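Local atomic coordinates of ribonucleoside-diphosphate reductase (Pseudomonas aeruginosa, PDB entry 5IM3), a protein that probably catalyses the reduction of ribonucleoside diphosphates to deoxyribonucleotides for DNA synthesis, and carries ATP-cone domains whose binding of dATP regulates its activity. Residues V51-A56 with R76-Q81; H72-R77 with A112-V117; E80-T85 with E106-R111. All blocks are in the same frame, centred on the assembly; numbering follows the deposited sequence.

Contact 1: residues V51-A56 with R76-Q81. With DTP (2'-deoxyadenosine 5'-triphosphate), chain D.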
loop_
_atom_site.group_PDB
_atom_site.type_symbol
_atom_site.label_atom_id
_atom_site.label_comp_id
_atom_site.label_asym_id
_atom_site.label_seq_id
_atom_site.Cartn_x
_atom_site.Cartn_y
_atom_site.Cartn_z
ATOM N N VAL A 51 -52.409 33.910 -14.750
ATOM C CA VAL A 51 -53.414 34.518 -13.884
ATOM C C VAL A 51 -53.306 33.952 -12.474
ATOM O O VAL A 51 -53.342 34.695 -11.488
ATOM C CB VAL A 51 -54.823 34.311 -14.478
ATOM C CG1 VAL A 51 -55.899 34.685 -13.475
ATOM C CG2 VAL A 51 -54.988 35.131 -15.749
ATOM N N ALA A 52 -53.154 32.630 -12.356
ATOM C CA ALA A 52 -53.117 32.002 -11.039
ATOM C C ALA A 52 -51.977 32.561 -10.195
ATOM O O ALA A 52 -52.184 32.985 -9.052
ATOM C CB ALA A 52 -52.985 30.486 -11.188
ATOM N N ILE A 53 -50.761 32.572 -10.745
ATOM C CA ILE A 53 -49.609 33.067 -9.997
ATOM C C ILE A 53 -49.779 34.547 -9.673
ATOM O O ILE A 53 -49.412 35.004 -8.584
ATOM C CB ILE A 53 -48.310 32.807 -10.782
ATOM C CG1 ILE A 53 -48.150 31.312 -11.068
ATOM C CG2 ILE A 53 -47.099 33.333 -10.007
ATOM C CD1 ILE A 53 -46.936 30.973 -11.905
ATOM N N THR A 54 -50.324 35.320 -10.614
ATOM C CA THR A 54 -50.520 36.746 -10.369
ATOM C C THR A 54 -51.487 36.977 -9.213
ATOM O O THR A 54 -51.286 37.886 -8.400
ATOM C CB THR A 54 -51.024 37.436 -11.637
ATOM O OG1 THR A 54 -50.112 37.190 -12.712
ATOM C CG2 THR A 54 -51.147 38.940 -11.419
ATOM N N LYS A 55 -52.546 36.167 -9.128
ATOM C CA LYS A 55 -53.458 36.261 -7.992
ATOM C C LYS A 55 -52.706 36.125 -6.674
ATOM O O LYS A 55 -52.973 36.861 -5.718
ATOM C CB LYS A 55 -54.542 35.187 -8.083
ATOM C CG LYS A 55 -55.520 35.325 -9.245
ATOM C CD LYS A 55 -56.683 34.346 -9.070
ATOM C CE LYS A 55 -57.501 34.156 -10.342
ATOM N NZ LYS A 55 -57.791 32.711 -10.623
ATOM N N ALA A 56 -51.759 35.186 -6.607
ATOM C CA ALA A 56 -51.048 34.936 -5.357
ATOM C C ALA A 56 -50.111 36.083 -5.002
ATOM O O ALA A 56 -49.918 36.378 -3.818
ATOM C CB ALA A 56 -50.269 33.624 -5.449
ATOM N N ARG A 76 -44.237 35.651 -15.723
ATOM C CA ARG A 76 -44.006 35.073 -17.042
ATOM C C ARG A 76 -42.736 34.235 -17.071
ATOM O O ARG A 76 -42.619 33.315 -17.888
ATOM C CB ARG A 76 -43.939 36.178 -18.095
ATOM C CG ARG A 76 -45.253 36.913 -18.294
ATOM C CD ARG A 76 -45.107 38.057 -19.287
ATOM N NE ARG A 76 -44.707 37.595 -20.617
ATOM C CZ ARG A 76 -44.458 38.397 -21.651
ATOM N NH1 ARG A 76 -44.559 39.710 -21.524
ATOM N NH2 ARG A 76 -44.101 37.887 -22.820
ATOM N N ARG A 77 -41.774 34.537 -16.198
ATOM C CA ARG A 77 -40.600 33.681 -16.079
ATOM C C ARG A 77 -40.959 32.359 -15.413
ATOM O O ARG A 77 -40.543 31.290 -15.875
ATOM C CB ARG A 77 -39.504 34.401 -15.293
ATOM C CG ARG A 77 -38.215 33.605 -15.151
ATOM C CD ARG A 77 -37.178 34.356 -14.327
ATOM N NE ARG A 77 -37.657 34.646 -12.977
ATOM C CZ ARG A 77 -37.681 33.763 -11.982
ATOM N NH1 ARG A 77 -37.260 32.519 -12.176
ATOM N NH2 ARG A 77 -38.136 34.122 -10.789
ATOM N N LEU A 78 -41.738 32.413 -14.332
ATOM C CA LEU A 78 -42.183 31.190 -13.674
ATOM C C LEU A 78 -43.099 30.382 -14.586
ATOM O O LEU A 78 -42.990 29.152 -14.653
ATOM C CB LEU A 78 -42.895 31.532 -12.366
ATOM C CG LEU A 78 -42.080 32.297 -11.322
ATOM C CD1 LEU A 78 -42.974 32.701 -10.164
ATOM C CD2 LEU A 78 -40.909 31.467 -10.828
ATOM N N THR A 79 -44.008 31.057 -15.295
ATOM C CA THR A 79 -44.899 30.359 -16.213
ATOM C C THR A 79 -44.122 29.670 -17.325
ATOM O O THR A 79 -44.514 28.589 -17.779
ATOM C CB THR A 79 -45.914 31.338 -16.809
ATOM O OG1 THR A 79 -46.690 31.925 -15.756
ATOM C CG2 THR A 79 -46.850 30.631 -17.783
ATOM N N GLU A 80 -43.020 30.274 -17.775
ATOM C CA GLU A 80 -42.252 29.701 -18.873
ATOM C C GLU A 80 -41.571 28.404 -18.453
ATOM O O GLU A 80 -41.653 27.393 -19.160
ATOM C CB GLU A 80 -41.225 30.719 -19.374
ATOM C CG GLU A 80 -40.170 30.144 -20.311
ATOM C CD GLU A 80 -40.769 29.479 -21.537
ATOM O OE1 GLU A 80 -41.954 29.737 -21.841
ATOM O OE2 GLU A 80 -40.053 28.696 -22.196
ATOM N N GLN A 81 -40.887 28.411 -17.307
ATOM C CA GLN A 81 -40.191 27.206 -16.869
ATOM C C GLN A 81 -41.157 26.113 -16.435
ATOM O O GLN A 81 -40.760 24.945 -16.373
ATOM C CB GLN A 81 -39.211 27.536 -15.740
ATOM C CG GLN A 81 -39.832 28.161 -14.504
ATOM C CD GLN A 81 -38.783 28.708 -13.549
ATOM O OE1 GLN A 81 -37.735 29.197 -13.973
ATOM N NE2 GLN A 81 -39.060 28.622 -12.254
HETATM P PG DTP D . -61.370 26.047 -7.161
HETATM O O1G DTP D . -61.295 26.475 -8.542
HETATM O O2G DTP D . -62.101 27.001 -6.271
HETATM O O3G DTP D . -61.942 24.671 -6.995
HETATM P PB DTP D . -58.495 26.469 -7.106
HETATM O O1B DTP D . -58.341 26.176 -8.541
HETATM O O2B DTP D . -57.346 25.857 -6.320
HETATM O O3B DTP D . -59.898 25.941 -6.570
HETATM P PA DTP D . -59.051 29.202 -7.845
HETATM O O1A DTP D . -59.651 30.299 -7.059
HETATM O O2A DTP D . -60.031 28.644 -8.889
HETATM O O3A DTP D . -58.570 28.039 -6.872
HETATM O "O5'" DTP D . -57.715 29.575 -8.584
HETATM C "C5'" DTP D . -56.748 30.403 -7.920
HETATM C "C4'" DTP D . -55.388 29.749 -7.863
HETATM O "O4'" DTP D . -54.379 30.779 -7.798
HETATM C "C3'" DTP D . -55.163 28.834 -6.650
HETATM O "O3'" DTP D . -54.778 27.525 -7.073
HETATM C "C2'" DTP D . -54.020 29.493 -5.876
HETATM C "C1'" DTP D . -53.898 30.884 -6.474
HETATM N N9 DTP D . -54.645 31.928 -5.776
HETATM C C8 DTP D . -55.806 32.552 -6.148
HETATM N N7 DTP D . -56.256 33.414 -5.268
HETATM C C5 DTP D . -55.323 33.355 -4.244
HETATM C C6 DTP D . -55.223 34.027 -3.012
HETATM N N6 DTP D . -56.146 34.874 -2.550
HETATM N N1 DTP D . -54.151 33.759 -2.238
HETATM C C2 DTP D . -53.252 32.871 -2.669
HETATM N N3 DTP D . -53.249 32.163 -3.799
HETATM C C4 DTP D . -54.319 32.451 -4.549
#
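Ile-53 and Leu-78 meet aliphatic side to aliphatic side, slanting past each other between helices 46-60 and 69-88 of the ATP cone. The ethyl arm of Ile-53 is swung beside its own backbone N (chi1 -58°) and runs on extended, which brings CD1 to 4.1 Å from CB of Leu-78. The other branch, CG2, lies 4.2 Å from Leu-78 CD1, so both branches of the isoleucine touch the leucine, one near its root and one at a methyl end. CD1 also comes to 4.0 Å from OG1 of Thr-79, a hydroxyl that is already hydrogen-bonded to Val-75 O and Thr-50 OG1.

The other flank of the first helix serves the nucleotide. Lys-55 lays its CB above the five-membered ring of the dATP adenine, 3.5 Å from C8, and Ala-56 holds its methyl over the same face, 3.7 Å from N3. Ala-52 adds its CB near the sugar, 3.7 Å from O4'. Leu-109 of helix 98-111 closes over both Ile-53 and Leu-78.

The chemistry is thus divided by side: one helix face makes buried van der Waals contacts with its neighbour, the other receives a base and sugar, and the hydroxyl of Thr-79, held by its own partners, probably pays little for bordering the apolar Ile-53.

Contact 2: residues H72-R77 with A112-V117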
loop_
_atom_site.group_PDB
_atom_site.type_symbol
_atom_site.label_atom_id
_atom_site.label_comp_id
_atom_site.label_asym_id
_atom_site.label_seq_id
_atom_site.Cartn_x
_atom_site.Cartn_y
_atom_site.Cartn_z
ATOM N N HIS A 72 -44.964 41.126 -13.278
ATOM C CA HIS A 72 -45.218 40.617 -14.620
ATOM C C HIS A 72 -43.996 39.911 -15.192
ATOM O O HIS A 72 -44.117 38.843 -15.804
ATOM C CB HIS A 72 -45.660 41.783 -15.500
ATOM C CG HIS A 72 -45.557 41.526 -16.967
ATOM N ND1 HIS A 72 -44.468 41.922 -17.714
ATOM C CD2 HIS A 72 -46.424 40.954 -17.836
ATOM C CE1 HIS A 72 -44.661 41.589 -18.977
ATOM N NE2 HIS A 72 -45.841 41.003 -19.078
ATOM N N ASP A 73 -42.807 40.485 -14.996
ATOM C CA ASP A 73 -41.587 39.828 -15.451
ATOM C C ASP A 73 -41.363 38.514 -14.711
ATOM O O ASP A 73 -40.965 37.511 -15.315
ATOM C CB ASP A 73 -40.388 40.759 -15.260
ATOM C CG ASP A 73 -39.192 40.355 -16.097
ATOM O OD1 ASP A 73 -39.392 39.721 -17.155
ATOM O OD2 ASP A 73 -38.053 40.683 -15.703
ATOM N N THR A 74 -41.618 38.499 -13.402
ATOM C CA THR A 74 -41.410 37.290 -12.611
ATOM C C THR A 74 -42.405 36.201 -12.992
ATOM O O THR A 74 -42.021 35.049 -13.223
ATOM C CB THR A 74 -41.523 37.612 -11.120
ATOM O OG1 THR A 74 -40.621 38.672 -10.788
ATOM C CG2 THR A 74 -41.191 36.390 -10.278
ATOM N N VAL A 75 -43.693 36.546 -13.055
ATOM C CA VAL A 75 -44.722 35.546 -13.336
ATOM C C VAL A 75 -44.447 34.861 -14.668
ATOM O O VAL A 75 -44.423 33.627 -14.758
ATOM C CB VAL A 75 -46.119 36.195 -13.315
ATOM C CG1 VAL A 75 -47.187 35.178 -13.679
ATOM C CG2 VAL A 75 -46.408 36.796 -11.945
ATOM N N ARG A 76 -44.237 35.651 -15.723
ATOM C CA ARG A 76 -44.006 35.073 -17.042
ATOM C C ARG A 76 -42.736 34.235 -17.071
ATOM O O ARG A 76 -42.619 33.315 -17.888
ATOM C CB ARG A 76 -43.939 36.178 -18.095
ATOM C CG ARG A 76 -45.253 36.913 -18.294
ATOM C CD ARG A 76 -45.107 38.057 -19.287
ATOM N NE ARG A 76 -44.707 37.595 -20.617
ATOM C CZ ARG A 76 -44.458 38.397 -21.651
ATOM N NH1 ARG A 76 -44.559 39.710 -21.524
ATOM N NH2 ARG A 76 -44.101 37.887 -22.820
ATOM N N ARG A 77 -41.774 34.537 -16.198
ATOM C CA ARG A 77 -40.600 33.681 -16.079
ATOM C C ARG A 77 -40.959 32.359 -15.413
ATOM O O ARG A 77 -40.543 31.290 -15.875
ATOM C CB ARG A 77 -39.504 34.401 -15.293
ATOM C CG ARG A 77 -38.215 33.605 -15.151
ATOM C CD ARG A 77 -37.178 34.356 -14.327
ATOM N NE ARG A 77 -37.657 34.646 -12.977
ATOM C CZ ARG A 77 -37.681 33.763 -11.982
ATOM N NH1 ARG A 77 -37.260 32.519 -12.176
ATOM N NH2 ARG A 77 -38.136 34.122 -10.789
ATOM N N ALA A 112 -37.638 29.639 -6.692
ATOM C CA ALA A 112 -37.293 31.048 -6.815
ATOM C C ALA A 112 -37.196 31.754 -5.469
ATOM O O ALA A 112 -36.988 32.971 -5.441
ATOM C CB ALA A 112 -38.324 31.763 -7.691
ATOM N N GLY A 113 -37.341 31.032 -4.362
ATOM C CA GLY A 113 -37.254 31.646 -3.052
ATOM C C GLY A 113 -38.407 32.553 -2.690
ATOM O O GLY A 113 -38.265 33.384 -1.791
ATOM N N GLU A 114 -39.553 32.421 -3.363
ATOM C CA GLU A 114 -40.732 33.237 -3.061
ATOM C C GLU A 114 -41.496 32.589 -1.906
ATOM O O GLU A 114 -42.552 31.975 -2.069
ATOM C CB GLU A 114 -41.611 33.388 -4.295
ATOM C CG GLU A 114 -40.924 34.033 -5.489
ATOM C CD GLU A 114 -40.764 35.536 -5.341
ATOM O OE1 GLU A 114 -41.277 36.097 -4.350
ATOM O OE2 GLU A 114 -40.129 36.157 -6.223
ATOM N N GLN A 115 -40.934 32.743 -0.706
ATOM C CA GLN A 115 -41.456 32.022 0.450
ATOM C C GLN A 115 -42.865 32.478 0.809
ATOM O O GLN A 115 -43.736 31.647 1.084
ATOM C CB GLN A 115 -40.518 32.197 1.644
ATOM C CG GLN A 115 -40.818 31.264 2.813
ATOM C CD GLN A 115 -41.461 31.973 3.989
ATOM O OE1 GLN A 115 -41.249 33.166 4.202
ATOM N NE2 GLN A 115 -42.253 31.237 4.763
ATOM N N LYS A 116 -43.108 33.792 0.816
ATOM C CA LYS A 116 -44.404 34.302 1.251
ATOM C C LYS A 116 -45.481 34.076 0.195
ATOM O O LYS A 116 -46.642 33.823 0.532
ATOM C CB LYS A 116 -44.297 35.786 1.595
ATOM C CG LYS A 116 -43.308 36.082 2.711
ATOM C CD LYS A 116 -43.205 37.577 2.995
ATOM C CE LYS A 116 -42.172 37.866 4.078
ATOM N NZ LYS A 116 -42.075 39.321 4.389
ATOM N N VAL A 117 -45.123 34.170 -1.086
ATOM C CA VAL A 117 -46.112 33.933 -2.132
ATOM C C VAL A 117 -46.371 32.441 -2.290
ATOM O O VAL A 117 -47.514 32.017 -2.493
ATOM C CB VAL A 117 -45.662 34.568 -3.462
ATOM C CG1 VAL A 117 -46.743 34.391 -4.523
ATOM C CG2 VAL A 117 -45.350 36.044 -3.279
#
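Thr-74 and Ala-112 mark the closest backbone approach, with their CA atoms 9.5 Å apart, where a regular helical turn faces the link between two helices. Residues 72-77 lie within helix 69-88. On the other side, helix 98-111 has just ended: Gly-113, with positive phi (70°), completes a Schellman motif. Glu-114 then takes the N-cap position before helix 115-138 and is the centre of an inverse gamma turn.

With the backbones this far apart, one long side chain from each segment, Arg-77 and Glu-114, meets a methyl group of the other. Arg-77 leaves its helix with CG anti to the backbone N (chi1 -178°), runs straight to CD and bends at chi3. Its guanidinium then meets Ala-112 edge-on, NH2 standing 3.9 Å from the methyl CB, which lies in the plane of the group. Thr-74 and Glu-114 approach from opposite directions, a loose van der Waals touch of CG2 on OE2 at 4.2 Å, while the threonine hydroxyl turns back to Arg-70 O. Asp-73 OD2 is hydrogen-bonded to Tyr-829 OH of the second subunit, and Gln-115 NE2 to Glu-106 OE1 of that subunit.

No hydrogen bond crosses between the segments. Arg-77 NH2 and Glu-114 OE2, 5.4 Å apart, carry opposite charges without touching, so any mutual attraction is probably a diffuse electrostatic one added to light van der Waals contact.

Contact 3: residues E80-T85 with E106-R111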
loop_
_atom_site.group_PDB
_atom_site.type_symbol
_atom_site.label_atom_id
_atom_site.label_comp_id
_atom_site.label_asym_id
_atom_site.label_seq_id
_atom_site.Cartn_x
_atom_site.Cartn_y
_atom_site.Cartn_z
ATOM N N GLU A 80 -43.020 30.274 -17.775
ATOM C CA GLU A 80 -42.252 29.701 -18.873
ATOM C C GLU A 80 -41.571 28.404 -18.453
ATOM O O GLU A 80 -41.653 27.393 -19.160
ATOM C CB GLU A 80 -41.225 30.719 -19.374
ATOM C CG GLU A 80 -40.170 30.144 -20.311
ATOM C CD GLU A 80 -40.769 29.479 -21.537
ATOM O OE1 GLU A 80 -41.954 29.737 -21.841
ATOM O OE2 GLU A 80 -40.053 28.696 -22.196
ATOM N N GLN A 81 -40.887 28.411 -17.307
ATOM C CA GLN A 81 -40.191 27.206 -16.869
ATOM C C GLN A 81 -41.157 26.113 -16.435
ATOM O O GLN A 81 -40.760 24.945 -16.373
ATOM C CB GLN A 81 -39.211 27.536 -15.740
ATOM C CG GLN A 81 -39.832 28.161 -14.504
ATOM C CD GLN A 81 -38.783 28.708 -13.549
ATOM O OE1 GLN A 81 -37.735 29.197 -13.973
ATOM N NE2 GLN A 81 -39.060 28.622 -12.254
ATOM N N VAL A 82 -42.413 26.456 -16.145
ATOM C CA VAL A 82 -43.430 25.432 -15.932
ATOM C C VAL A 82 -43.855 24.825 -17.261
ATOM O O VAL A 82 -43.793 23.605 -17.455
ATOM C CB VAL A 82 -44.634 26.019 -15.170
ATOM C CG1 VAL A 82 -45.840 25.070 -15.232
ATOM C CG2 VAL A 82 -44.256 26.302 -13.723
ATOM N N THR A 83 -44.297 25.669 -18.198
ATOM C CA THR A 83 -44.680 25.175 -19.515
ATOM C C THR A 83 -43.532 24.427 -20.178
ATOM O O THR A 83 -43.762 23.450 -20.900
ATOM C CB THR A 83 -45.141 26.339 -20.397
ATOM O OG1 THR A 83 -46.280 26.972 -19.798
ATOM C CG2 THR A 83 -45.515 25.854 -21.794
ATOM N N ALA A 84 -42.293 24.865 -19.943
ATOM C CA ALA A 84 -41.144 24.172 -20.515
ATOM C C ALA A 84 -40.990 22.779 -19.920
ATOM O O ALA A 84 -40.639 21.831 -20.632
ATOM C CB ALA A 84 -39.875 24.994 -20.291
ATOM N N THR A 85 -41.256 22.632 -18.619
ATOM C CA THR A 85 -41.112 21.329 -17.977
ATOM C C THR A 85 -42.019 20.290 -18.628
ATOM O O THR A 85 -41.598 19.154 -18.874
ATOM C CB THR A 85 -41.418 21.443 -16.483
ATOM O OG1 THR A 85 -40.623 22.487 -15.907
ATOM C CG2 THR A 85 -41.110 20.132 -15.769
ATOM N N GLU A 106 -46.279 25.500 -7.741
ATOM C CA GLU A 106 -45.679 25.649 -6.420
ATOM C C GLU A 106 -44.174 25.436 -6.484
ATOM O O GLU A 106 -43.409 26.153 -5.830
ATOM C CB GLU A 106 -46.306 24.665 -5.432
ATOM C CG GLU A 106 -47.759 24.959 -5.074
ATOM C CD GLU A 106 -48.338 23.953 -4.088
ATOM O OE1 GLU A 106 -47.628 22.986 -3.725
ATOM O OE2 GLU A 106 -49.506 24.129 -3.672
ATOM N N LEU A 107 -43.731 24.456 -7.273
ATOM C CA LEU A 107 -42.304 24.177 -7.379
ATOM C C LEU A 107 -41.548 25.393 -7.903
ATOM O O LEU A 107 -40.511 25.777 -7.353
ATOM C CB LEU A 107 -42.077 22.962 -8.280
ATOM C CG LEU A 107 -40.619 22.556 -8.526
ATOM C CD1 LEU A 107 -39.916 22.208 -7.218
ATOM C CD2 LEU A 107 -40.540 21.390 -9.502
ATOM N N ALA A 108 -42.063 26.018 -8.965
ATOM C CA ALA A 108 -41.381 27.167 -9.553
ATOM C C ALA A 108 -41.312 28.328 -8.569
ATOM O O ALA A 108 -40.261 28.959 -8.407
ATOM C CB ALA A 108 -42.087 27.590 -10.841
ATOM N N LEU A 109 -42.432 28.632 -7.904
ATOM C CA LEU A 109 -42.426 29.677 -6.885
ATOM C C LEU A 109 -41.419 29.364 -5.785
ATOM O O LEU A 109 -40.698 30.255 -5.318
ATOM C CB LEU A 109 -43.824 29.839 -6.288
ATOM C CG LEU A 109 -44.845 30.621 -7.118
ATOM C CD1 LEU A 109 -46.264 30.331 -6.636
ATOM C CD2 LEU A 109 -44.549 32.114 -7.055
ATOM N N MET A 110 -41.349 28.098 -5.367
ATOM C CA MET A 110 -40.498 27.727 -4.242
ATOM C C MET A 110 -39.020 27.785 -4.609
ATOM O O MET A 110 -38.205 28.291 -3.830
ATOM C CB MET A 110 -40.872 26.333 -3.748
ATOM C CG MET A 110 -42.207 26.273 -3.034
ATOM S SD MET A 110 -42.612 24.593 -2.541
ATOM C CE MET A 110 -44.225 24.826 -1.796
ATOM N N ARG A 111 -38.645 27.255 -5.778
ATOM C CA ARG A 111 -37.241 27.283 -6.169
ATOM C C ARG A 111 -36.741 28.703 -6.386
ATOM O O ARG A 111 -35.536 28.945 -6.274
ATOM C CB ARG A 111 -37.015 26.453 -7.436
ATOM C CG ARG A 111 -37.242 24.961 -7.252
ATOM C CD ARG A 111 -36.666 24.159 -8.407
ATOM N NE ARG A 111 -35.257 23.824 -8.188
ATOM C CZ ARG A 111 -34.810 22.633 -7.790
ATOM N NH1 ARG A 111 -35.650 21.629 -7.567
ATOM N NH2 ARG A 111 -33.507 22.440 -7.622
#
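The carbonyl oxygen of Gln-81, whose side chain touches Ala-108 across the contact, accepts two bonds from a single residue one turn later. Thr-85 OG1 donates to it at 2.5 Å, shorter than usual and so of uncertain exact length, approaching almost in line with the carbonyl (163°). Thr-85 N supplies the ordinary helical bond at 3.3 Å. The threonine hydroxyl is therefore folded back onto its own helix.

Ala-108 is where the two helices come together. The CA atoms of Val-82 and Ala-108 are 6.9 Å apart, a close approach consistent with a residue that offers just a methyl group. Two side chains converge on that methyl. Gln-81 has CG placed between its backbone N and carbonyl carbon (chi1 59°), and its extended remainder carries the amide across, NE2 lying 3.5 Å from Ala-108 CB. This is van der Waals contact of nitrogen on methyl; no hydrogen bond links the segments. Val-82 brings in CG2 instead, 3.8 Å from the same CB, in a plain apolar contact.

The contact joins helix 69-88 to helix 98-111 inside the ATP cone. Val-82 also packs on Ile-49, and Leu-109 on Phe-57, both of helix 46-60. On its far side, helix 98-111 rests on helix 115-138 through Met-110 and through a salt bridge from Glu-106 to Arg-125, while Glu-106 makes another to Arg-119 of the second subunit.

Overall arrangement
All three contacts belong to one ATP cone, some 55 to 62 Å from the centre of the chain, their centres about 7 to 10 Å apart. Along the chain, contact 1 opens at 51-56; its second segment, 76-81, overlaps 72-77 of contact 2 and 80-85 of contact 3, all on helix 69-88. Segments 106-111 and then 112-117 close contacts 3 and 2, so contact 3 is nested inside contact 2. Leu-109 ties them together, packing on Leu-78 and Ile-53 of contact 1 and on Val-117 of contact 2. The resulting four-helix cluster places a dATP-binding helix on one side, while contacts 2 and 3 border the second subunit, consistent with a domain that couples nucleotide binding to subunit association.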